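Local atomic coordinates of possible adhesin (Caldicellulosiruptor kronotskyensis, PDB entry 4WA0), a protein that probably mediates attachment of its extremely thermophilic host to cellulose, this chain being the C-terminal beta-helix domain of a tapirin. Residues 118-123 against 139-144; 76-81 against 99-104; 162-167 against 181-186. All coordinates share one frame; numbering follows the deposited sequence. Where two conformers were deposited one is given.

Contact 1 of 3, residues 118-123 against 139-144; sequences QLFSDS and LASIRG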
loop_
_atom_site.group_PDB
_atom_site.type_symbol
_atom_site.label_atom_id
_atom_site.label_comp_id
_atom_site.label_asym_id
_atom_site.label_seq_id
_atom_site.Cartn_x
_atom_site.Cartn_y
_atom_site.Cartn_z
ATOM N N GLN A 118 5.404 6.107 -14.024
ATOM C CA GLN A 118 5.992 4.977 -14.713
ATOM C C GLN A 118 5.384 3.711 -14.191
ATOM O O GLN A 118 5.176 3.547 -12.988
ATOM C CB GLN A 118 7.500 4.962 -14.704
ATOM C CG GLN A 118 8.133 5.157 -13.405
ATOM C CD GLN A 118 9.655 5.189 -13.449
ATOM O OE1 GLN A 118 10.305 5.350 -14.498
ATOM N NE2 GLN A 118 10.243 5.084 -12.269
ATOM N N LEU A 119 5.013 2.870 -15.130
ATOM C CA LEU A 119 4.408 1.560 -14.881
ATOM C C LEU A 119 5.275 0.466 -15.483
ATOM O O LEU A 119 5.699 0.512 -16.663
ATOM C CB LEU A 119 3.017 1.548 -15.538
ATOM C CG LEU A 119 2.176 0.296 -15.341
ATOM C CD1 LEU A 119 0.721 0.641 -15.327
ATOM C CD2 LEU A 119 2.477 -0.786 -16.372
ATOM N N PHE A 120 5.482 -0.592 -14.704
ATOM C CA PHE A 120 6.221 -1.779 -15.174
ATOM C C PHE A 120 5.454 -2.976 -14.803
ATOM O O PHE A 120 5.181 -3.154 -13.592
ATOM C CB PHE A 120 7.583 -1.851 -14.503
ATOM C CG PHE A 120 8.497 -0.734 -14.859
ATOM C CD1 PHE A 120 8.494 0.443 -14.142
ATOM C CD2 PHE A 120 9.363 -0.859 -15.935
ATOM C CE1 PHE A 120 9.309 1.487 -14.517
ATOM C CE2 PHE A 120 10.176 0.195 -16.315
ATOM C CZ PHE A 120 10.118 1.369 -15.616
ATOM N N SER A 121 5.063 -3.790 -15.785
ATOM C CA SER A 121 4.352 -5.013 -15.545
ATOM C C SER A 121 5.063 -6.103 -16.279
ATOM O O SER A 121 5.428 -5.935 -17.482
ATOM C CB SER A 121 2.904 -4.965 -16.000
ATOM O OG SER A 121 2.403 -6.293 -16.154
ATOM N N ASP A 122 5.242 -7.235 -15.615
ATOM C CA ASP A 122 5.904 -8.402 -16.217
ATOM C C ASP A 122 4.907 -9.322 -16.910
ATOM O O ASP A 122 5.291 -10.348 -17.481
ATOM C CB ASP A 122 6.782 -9.166 -15.197
ATOM C CG ASP A 122 8.029 -8.419 -14.819
ATOM O OD1 ASP A 122 8.435 -7.488 -15.578
ATOM O OD2 ASP A 122 8.640 -8.840 -13.785
ATOM N N SER A 123 3.635 -8.905 -16.953
ATOM C CA SER A 123 2.567 -9.688 -17.548
ATOM C C SER A 123 1.522 -8.764 -18.175
ATOM O O SER A 123 1.868 -7.760 -18.831
ATOM C CB SER A 123 2.023 -10.676 -16.481
ATOM O OG SER A 123 1.012 -11.518 -16.993
ATOM N N LEU A 139 6.214 6.800 -18.743
ATOM C CA LEU A 139 6.727 5.560 -19.236
ATOM C C LEU A 139 5.908 4.363 -18.788
ATOM O O LEU A 139 5.429 4.294 -17.634
ATOM C CB LEU A 139 8.130 5.428 -18.735
ATOM C CG LEU A 139 8.980 4.203 -18.962
ATOM C CD1 LEU A 139 9.327 4.154 -20.429
ATOM C CD2 LEU A 139 10.320 4.242 -18.240
ATOM N N ALA A 140 5.746 3.392 -19.678
ATOM C CA ALA A 140 5.125 2.111 -19.278
ATOM C C ALA A 140 5.776 1.007 -20.104
ATOM O O ALA A 140 6.113 1.178 -21.300
ATOM C CB ALA A 140 3.604 2.100 -19.442
ATOM N N SER A 141 6.017 -0.070 -19.428
ATOM C CA SER A 141 6.588 -1.271 -19.984
ATOM C C SER A 141 5.739 -2.429 -19.526
ATOM O O SER A 141 5.724 -2.769 -18.295
ATOM C CB SER A 141 8.040 -1.385 -19.484
ATOM O OG SER A 141 8.648 -2.569 -19.940
ATOM N N ILE A 142 5.055 -3.046 -20.504
ATOM C CA ILE A 142 4.077 -4.104 -20.271
ATOM C C ILE A 142 4.462 -5.282 -21.116
ATOM O O ILE A 142 4.323 -5.233 -22.337
ATOM C CB ILE A 142 2.647 -3.615 -20.587
ATOM C CG1 ILE A 142 2.332 -2.376 -19.715
ATOM C CG2 ILE A 142 1.647 -4.758 -20.496
ATOM C CD1 ILE A 142 1.064 -1.651 -20.070
ATOM N N ARG A 143 4.892 -6.375 -20.489
ATOM C CA ARG A 143 5.466 -7.483 -21.270
ATOM C C ARG A 143 4.430 -8.329 -21.926
ATOM O O ARG A 143 4.736 -9.066 -22.849
ATOM C CB ARG A 143 6.385 -8.396 -20.428
ATOM C CG ARG A 143 7.481 -7.684 -19.685
ATOM C CD ARG A 143 8.385 -7.005 -20.636
ATOM N NE ARG A 143 9.591 -6.441 -19.949
ATOM C CZ ARG A 143 10.843 -6.828 -20.133
ATOM N NH1 ARG A 143 11.117 -7.858 -20.931
ATOM N NH2 ARG A 143 11.837 -6.188 -19.490
ATOM N N GLY A 144 3.222 -8.291 -21.405
ATOM C CA GLY A 144 2.106 -8.934 -22.030
ATOM C C GLY A 144 1.173 -7.987 -22.767
ATOM O O GLY A 144 1.583 -7.092 -23.495
HETATM O O HOH W 1 8.007 -4.698 -17.687
#
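Leu119 and Ala140 stand level with each other on strands 119-121 and 139-142, which run parallel with axes 4.7 Å apart and only 5° between their directions. The bonds zigzag across the gap: Leu119 N to Leu139 O, Ser141 N to Leu119 O at 2.8 Å, Ser121 N to Ser141 O, and Arg143 N to Ser121 O. Past the strand ends the pairing persists less ideally, for Gly144 N reaches Ser123 O at 3.0 Å from above the carbonyl plane.

Leu119, Ser121, Ala140 and Ile142 share the buried, inward face. Level pairing sets Leu119 CB 4.0 Å from Ala140 CB, a lone methyl; Leu119 CD2 also leans on Ile142 CG1, although that touch is less certain because Leu119 has two conformers. Ser121 is polar yet suits the strand end, since its OG accepts Ser123 N at 3.0 Å and so forms an ST turn.

Gln118, Phe120, Leu139 and Ser141 take the other face. Phe120 CG lies beside its own backbone N (chi1 -65°), swinging the ring back along the strand until CZ meets Leu139 CD2 at 3.9 Å, with Ser141 CB 3.8 Å from Phe120 CD2. Gln118 CD sits in plane at the ring's edge, while Gln118 NE2 is hydrogen-bonded to Thr99 OG1. Near the corner one water donates to Ser121 O and Ser141 OG and accepts a long bond from Arg143 NE, giving Ser121 O a second partner besides Arg143 N; Ser141 OG is also bonded to Pro213 O. With CG beside its own backbone N (chi1 -53°), Arg143 lays CG 3.5 Å from Ser121 O. In-register parallel strands with aliphatic residues inside and a turn at each corner are the signature of two successive coils of a parallel beta-helix.

Contact 2 of 3, residues 76-81 against 99-104; sequences IIYVEK and TIYVGQ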
loop_
_atom_site.group_PDB
_atom_site.type_symbol
_atom_site.label_atom_id
_atom_site.label_comp_id
_atom_site.label_asym_id
_atom_site.label_seq_id
_atom_site.Cartn_x
_atom_site.Cartn_y
_atom_site.Cartn_z
ATOM N N ILE A 76 7.046 4.390 -4.685
ATOM C CA ILE A 76 6.832 3.112 -5.332
ATOM C C ILE A 76 5.662 2.303 -4.757
ATOM O O ILE A 76 5.523 2.206 -3.567
ATOM C CB ILE A 76 8.121 2.251 -5.263
ATOM C CG1 ILE A 76 9.244 2.901 -6.102
ATOM C CG2 ILE A 76 7.839 0.804 -5.655
ATOM C CD1 ILE A 76 10.656 2.378 -5.892
ATOM N N ILE A 77 4.825 1.755 -5.634
ATOM C CA ILE A 77 3.918 0.642 -5.325
ATOM C C ILE A 77 4.651 -0.602 -5.911
ATOM O O ILE A 77 4.857 -0.684 -7.147
ATOM C CB ILE A 77 2.522 0.828 -5.970
ATOM C CG1 ILE A 77 1.812 2.082 -5.395
ATOM C CG2 ILE A 77 1.646 -0.403 -5.725
ATOM C CD1 ILE A 77 0.436 2.311 -5.864
ATOM N N TYR A 78 4.898 -1.581 -5.070
ATOM C CA TYR A 78 5.509 -2.809 -5.500
ATOM C C TYR A 78 4.605 -3.939 -5.194
ATOM O O TYR A 78 4.212 -4.095 -4.075
ATOM C CB TYR A 78 6.868 -2.981 -4.846
ATOM C CG TYR A 78 7.569 -4.304 -5.124
ATOM C CD1 TYR A 78 7.160 -5.469 -4.533
ATOM C CD2 TYR A 78 8.706 -4.359 -5.917
ATOM C CE1 TYR A 78 7.841 -6.693 -4.726
ATOM C CE2 TYR A 78 9.355 -5.577 -6.157
ATOM C CZ TYR A 78 8.892 -6.730 -5.584
ATOM O OH TYR A 78 9.506 -7.950 -5.708
ATOM N N VAL A 79 4.289 -4.736 -6.197
ATOM C CA VAL A 79 3.443 -5.936 -6.002
ATOM C C VAL A 79 4.169 -7.114 -6.610
ATOM O O VAL A 79 4.365 -7.183 -7.833
ATOM C CB VAL A 79 2.074 -5.757 -6.643
ATOM C CG1 VAL A 79 1.168 -6.973 -6.384
ATOM C CG2 VAL A 79 1.390 -4.489 -6.110
ATOM N N GLU A 80 4.566 -8.077 -5.780
ATOM C CA GLU A 80 5.288 -9.236 -6.318
ATOM C C GLU A 80 4.435 -10.113 -7.265
ATOM O O GLU A 80 4.941 -10.637 -8.288
ATOM C CB GLU A 80 5.855 -10.050 -5.137
ATOM C CG GLU A 80 6.650 -11.286 -5.559
ATOM C CD GLU A 80 6.924 -12.276 -4.423
ATOM O OE1 GLU A 80 7.693 -11.950 -3.523
ATOM O OE2 GLU A 80 6.410 -13.436 -4.465
ATOM N N LYS A 81 3.159 -10.311 -6.922
ATOM C CA LYS A 81 2.225 -11.132 -7.733
ATOM C C LYS A 81 1.248 -10.235 -8.468
ATOM O O LYS A 81 1.742 -9.338 -9.167
ATOM C CB LYS A 81 1.626 -12.270 -6.886
ATOM C CG LYS A 81 2.713 -13.107 -6.216
ATOM C CD LYS A 81 2.118 -14.221 -5.382
ATOM C CE LYS A 81 3.272 -15.001 -4.726
ATOM N NZ LYS A 81 2.657 -16.080 -3.925
ATOM N N THR A 99 5.720 5.398 -9.278
ATOM C CA THR A 99 6.304 4.186 -9.947
ATOM C C THR A 99 5.442 3.034 -9.476
ATOM O O THR A 99 5.130 2.972 -8.310
ATOM C CB THR A 99 7.721 3.928 -9.562
ATOM O OG1 THR A 99 8.585 5.027 -9.948
ATOM C CG2 THR A 99 8.257 2.604 -10.151
ATOM N N ILE A 100 4.926 2.215 -10.387
ATOM C CA ILE A 100 4.232 0.969 -9.970
ATOM C C ILE A 100 4.901 -0.201 -10.684
ATOM O O ILE A 100 5.161 -0.104 -11.900
ATOM C CB ILE A 100 2.706 1.027 -10.209
ATOM C CG1 ILE A 100 2.009 -0.273 -9.767
ATOM C CG2 ILE A 100 2.300 1.369 -11.671
ATOM C CD1 ILE A 100 0.547 -0.167 -9.553
ATOM N N TYR A 101 5.198 -1.279 -9.947
ATOM C CA TYR A 101 5.668 -2.490 -10.526
ATOM C C TYR A 101 4.729 -3.594 -10.105
ATOM O O TYR A 101 4.436 -3.696 -8.908
ATOM C CB TYR A 101 7.067 -2.793 -9.983
ATOM C CG TYR A 101 7.508 -4.200 -10.242
ATOM C CD1 TYR A 101 7.850 -4.606 -11.583
ATOM C CD2 TYR A 101 7.449 -5.193 -9.266
ATOM C CE1 TYR A 101 8.165 -5.932 -11.852
ATOM C CE2 TYR A 101 7.826 -6.519 -9.540
ATOM C CZ TYR A 101 8.155 -6.885 -10.821
ATOM O OH TYR A 101 8.507 -8.210 -11.080
ATOM N N VAL A 102 4.300 -4.433 -11.047
ATOM C CA VAL A 102 3.494 -5.618 -10.778
ATOM C C VAL A 102 4.158 -6.783 -11.483
ATOM O O VAL A 102 4.311 -6.789 -12.719
ATOM C CB VAL A 102 2.056 -5.430 -11.220
ATOM C CG1 VAL A 102 1.188 -6.610 -10.931
ATOM C CG2 VAL A 102 1.384 -4.251 -10.510
ATOM N N GLY A 103 4.460 -7.829 -10.702
ATOM C CA GLY A 103 5.174 -8.997 -11.221
ATOM C C GLY A 103 4.304 -9.911 -12.037
ATOM O O GLY A 103 4.801 -10.540 -12.968
ATOM N N GLN A 104 3.033 -10.045 -11.686
ATOM C CA GLN A 104 2.061 -10.826 -12.463
ATOM C C GLN A 104 1.001 -9.834 -13.043
ATOM O O GLN A 104 1.374 -8.840 -13.611
ATOM C CB GLN A 104 1.520 -11.966 -11.625
ATOM C CG GLN A 104 2.634 -12.930 -11.196
ATOM C CD GLN A 104 2.226 -14.049 -10.206
ATOM O OE1 GLN A 104 3.074 -14.726 -9.641
ATOM N NE2 GLN A 104 0.976 -14.257 -10.037
HETATM O O HOH W 2 7.581 -10.657 -9.114
HETATM O O HOH W 3 5.416 -13.211 -9.221
#
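Tyr78 and Tyr101 occupy equivalent places on successive coils of a parallel beta-helix, strands 76-79 and 99-102, whose directions differ by only 3°. Both have CG anti to the backbone N (chi1 175° in Tyr78), which leans the two rings the same way, toward the C-terminal end of the strands. Tyr101 CD2 lies over one face of the Tyr78 ring, 3.7 Å from Tyr78 CE2, but the planes are inclined at 40° and the pair is oblique. Tyr78 offers its ring to helix 217-224, whereas Tyr101 uses its hydroxyl, bonded to Asp122.

Backbone bonds join the strands, among them Tyr101 N to Ile77 O and Val79 N to Tyr101 O, each 2.9 Å. On the face turned into the coil's core, where beta-branched aliphatics fit an extended chain, Ile77 CG2 touches Ile100 CD1 at 4.0 Å and Val79 is level with Val102.

At the exit from the strands Gly103, lacking a side chain, brings its CA to 3.4 Å from Glu80 O. Two waters also donate hydrogen bonds to Glu80 O, one of them bonded to Tyr101 OH as well and the other to Gln104 OE1. Gln104 N binds Lys81 O at 2.9 Å from above the carbonyl plane, and the extended chain of Gln104 runs alongside that of Lys81, its amide NE2 3.8 Å from Lys81 CB.

Contact 3 of 3, residues 162-167 against 181-186; sequences VYCNSL and AKLYLA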
loop_
_atom_site.group_PDB
_atom_site.type_symbol
_atom_site.label_atom_id
_atom_site.label_comp_id
_atom_site.label_asym_id
_atom_site.label_seq_id
_atom_site.Cartn_x
_atom_site.Cartn_y
_atom_site.Cartn_z
ATOM N N VAL A 162 5.453 4.224 -24.263
ATOM C CA VAL A 162 4.763 3.049 -23.715
ATOM C C VAL A 162 5.100 1.862 -24.583
ATOM O O VAL A 162 4.941 1.956 -25.802
ATOM C CB VAL A 162 3.260 3.290 -23.761
ATOM C CG1 VAL A 162 2.550 2.005 -23.457
ATOM C CG2 VAL A 162 2.895 4.401 -22.810
ATOM N N TYR A 163 5.495 0.753 -23.994
ATOM C CA TYR A 163 5.975 -0.420 -24.738
ATOM C C TYR A 163 5.142 -1.608 -24.281
ATOM O O TYR A 163 5.128 -1.844 -23.094
ATOM C CB TYR A 163 7.393 -0.660 -24.413
ATOM C CG TYR A 163 8.387 0.473 -24.708
ATOM C CD1 TYR A 163 8.497 1.524 -23.853
ATOM C CD2 TYR A 163 9.208 0.459 -25.871
ATOM C CE1 TYR A 163 9.377 2.547 -24.100
ATOM C CE2 TYR A 163 10.108 1.465 -26.118
ATOM C CZ TYR A 163 10.179 2.513 -25.219
ATOM O OH TYR A 163 11.031 3.566 -25.446
ATOM N N CYS A 164 4.412 -2.275 -25.177
ATOM C CA CYS A 164 3.517 -3.434 -24.823
ATOM C C CYS A 164 3.722 -4.509 -25.871
ATOM O O CYS A 164 3.997 -4.239 -27.020
ATOM C CB CYS A 164 1.958 -3.186 -24.715
ATOM S SG CYS A 164 1.496 -1.582 -24.080
ATOM N N ASN A 165 3.524 -5.738 -25.481
ATOM C CA ASN A 165 3.463 -6.770 -26.485
ATOM C C ASN A 165 2.281 -6.712 -27.409
ATOM O O ASN A 165 2.420 -6.896 -28.612
ATOM C CB ASN A 165 3.524 -8.170 -25.809
ATOM C CG ASN A 165 3.579 -9.285 -26.817
ATOM O OD1 ASN A 165 2.567 -9.968 -27.034
ATOM N ND2 ASN A 165 4.668 -9.377 -27.533
ATOM N N SER A 166 1.106 -6.476 -26.849
ATOM C CA SER A 166 -0.154 -6.535 -27.567
ATOM C C SER A 166 -1.144 -5.583 -26.920
ATOM O O SER A 166 -1.025 -5.255 -25.727
ATOM C CB SER A 166 -0.729 -7.965 -27.485
ATOM O OG SER A 166 0.076 -8.883 -28.214
ATOM N N LEU A 167 -2.107 -5.163 -27.735
ATOM C CA LEU A 167 -3.146 -4.244 -27.343
ATOM C C LEU A 167 -4.485 -4.752 -27.760
ATOM O O LEU A 167 -4.651 -5.182 -28.931
ATOM C CB LEU A 167 -2.881 -2.902 -27.977
ATOM C CG LEU A 167 -3.894 -1.813 -27.639
ATOM C CD1 LEU A 167 -3.969 -1.411 -26.167
ATOM C CD2 LEU A 167 -3.703 -0.620 -28.556
ATOM N N ALA A 181 3.100 11.566 -27.552
ATOM C CA ALA A 181 3.156 10.260 -26.885
ATOM C C ALA A 181 3.617 9.231 -27.956
ATOM O O ALA A 181 3.334 9.383 -29.196
ATOM C CB ALA A 181 1.798 9.884 -26.332
ATOM N N LYS A 182 4.350 8.217 -27.526
ATOM C CA LYS A 182 4.907 7.204 -28.419
ATOM C C LYS A 182 4.436 5.844 -27.902
ATOM O O LYS A 182 4.801 5.464 -26.738
ATOM C CB LYS A 182 6.442 7.215 -28.329
ATOM C CG LYS A 182 6.976 8.584 -28.764
ATOM C CD LYS A 182 8.467 8.827 -28.581
ATOM C CE LYS A 182 8.895 8.808 -27.117
ATOM N NZ LYS A 182 8.208 9.908 -26.367
ATOM N N LEU A 183 3.642 5.121 -28.697
ATOM C CA LEU A 183 3.232 3.757 -28.366
ATOM C C LEU A 183 3.984 2.759 -29.257
ATOM O O LEU A 183 3.969 2.890 -30.492
ATOM C CB LEU A 183 1.758 3.551 -28.595
ATOM C CG LEU A 183 1.111 2.170 -28.334
ATOM C CD1 LEU A 183 1.384 1.709 -26.927
ATOM C CD2 LEU A 183 -0.367 2.242 -28.709
ATOM N N TYR A 184 4.582 1.768 -28.626
ATOM C CA TYR A 184 5.319 0.705 -29.322
ATOM C C TYR A 184 4.660 -0.605 -29.019
ATOM O O TYR A 184 4.513 -0.931 -27.849
ATOM C CB TYR A 184 6.791 0.610 -28.922
ATOM C CG TYR A 184 7.651 1.881 -29.043
ATOM C CD1 TYR A 184 7.666 2.833 -28.042
ATOM C CD2 TYR A 184 8.532 2.047 -30.103
ATOM C CE1 TYR A 184 8.495 3.970 -28.144
ATOM C CE2 TYR A 184 9.324 3.160 -30.212
ATOM C CZ TYR A 184 9.317 4.109 -29.208
ATOM O OH TYR A 184 10.159 5.190 -29.278
ATOM N N LEU A 185 4.213 -1.330 -30.071
ATOM C CA LEU A 185 3.557 -2.595 -29.894
ATOM C C LEU A 185 4.353 -3.616 -30.620
ATOM O O LEU A 185 4.742 -3.375 -31.772
ATOM C CB LEU A 185 2.117 -2.493 -30.473
ATOM C CG LEU A 185 1.223 -1.497 -29.762
ATOM C CD1 LEU A 185 -0.085 -1.443 -30.485
ATOM C CD2 LEU A 185 1.046 -1.925 -28.312
ATOM N N ALA A 186 4.618 -4.747 -29.985
ATOM C CA ALA A 186 5.373 -5.861 -30.620
ATOM C C ALA A 186 4.573 -6.582 -31.703
ATOM O O ALA A 186 5.117 -7.300 -32.467
ATOM C CB ALA A 186 5.795 -6.852 -29.555
#
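Lys182 O accepts a hydrogen bond from Val162 N at 2.8 Å, nearly in line with its carbonyl, and opens a run of bonds between strands 162-164 and 182-185. Tyr184 N then binds Val162 O at 2.9 Å, Cys164 N binds Tyr184 O, and Ala186 N closes on Cys164 O at 3.1 Å. Val162 O has a further neighbour, for it sits in plane at the edge of the Tyr184 ring.

The strands run parallel, 14° apart, and put Tyr163 level with Tyr184 on the outward face. In each, CG lies beside the backbone N (chi1 -59° in Tyr163), and matching first and second torsions turn both rings the same way, their planes within 2°. They are slid so that they barely overlap: Tyr184 CD1 hangs over the rim of the Tyr163 ring, 3.4 Å from Tyr163 CE2. Such stacking of like residues at equivalent positions of successive coils is a familiar feature of parallel beta-helices, and here Phe210 of the loop outside touches both tyrosines.

The opposite face looks into the hydrophobic core of the coil, where branched aliphatic chains mesh well. Leu183 CD1 meets Val162 CG1 at 3.7 Å, and Leu156 from another face of the helix packs on both residues. Leu185 reaches across the turn, its CD2 touching Cys164 CB at 3.9 Å and its CD1 lying 4.0 Å from Leu167 CB. Because the chain turns a corner at Asn165, Leu167 already belongs to the next face, and Leu185 thereby packs against two walls of the coil. At the corner Asn165 starts away from 181-186 but turns its amide across to it, ND2 coming to 3.4 Å from Ala186 CB, while Asn165 O accepts a hydrogen bond from Thr187.

Read from the N terminus, contact 2 comes first, its loop of 17 residues between the two segments bringing 99-104 back beside 76-81. Contact 1 follows with 15 intervening residues and contact 3 with 13; the three closures are in series, none enclosing or crossing another. Each corresponds to one circuit of the beta-helix, and all lie along the same face. Strands 99-102 and 119-121 are neighbours, so side-chain hydrogen bonds tie contacts 2 and 1, and Asp122 CB packs on Gly103 O. Strands 139-142 and 161-164 join contacts 1 and 3 by backbone bonds, whereas contacts 2 and 3 stay about 11 Å apart at their nearest atoms.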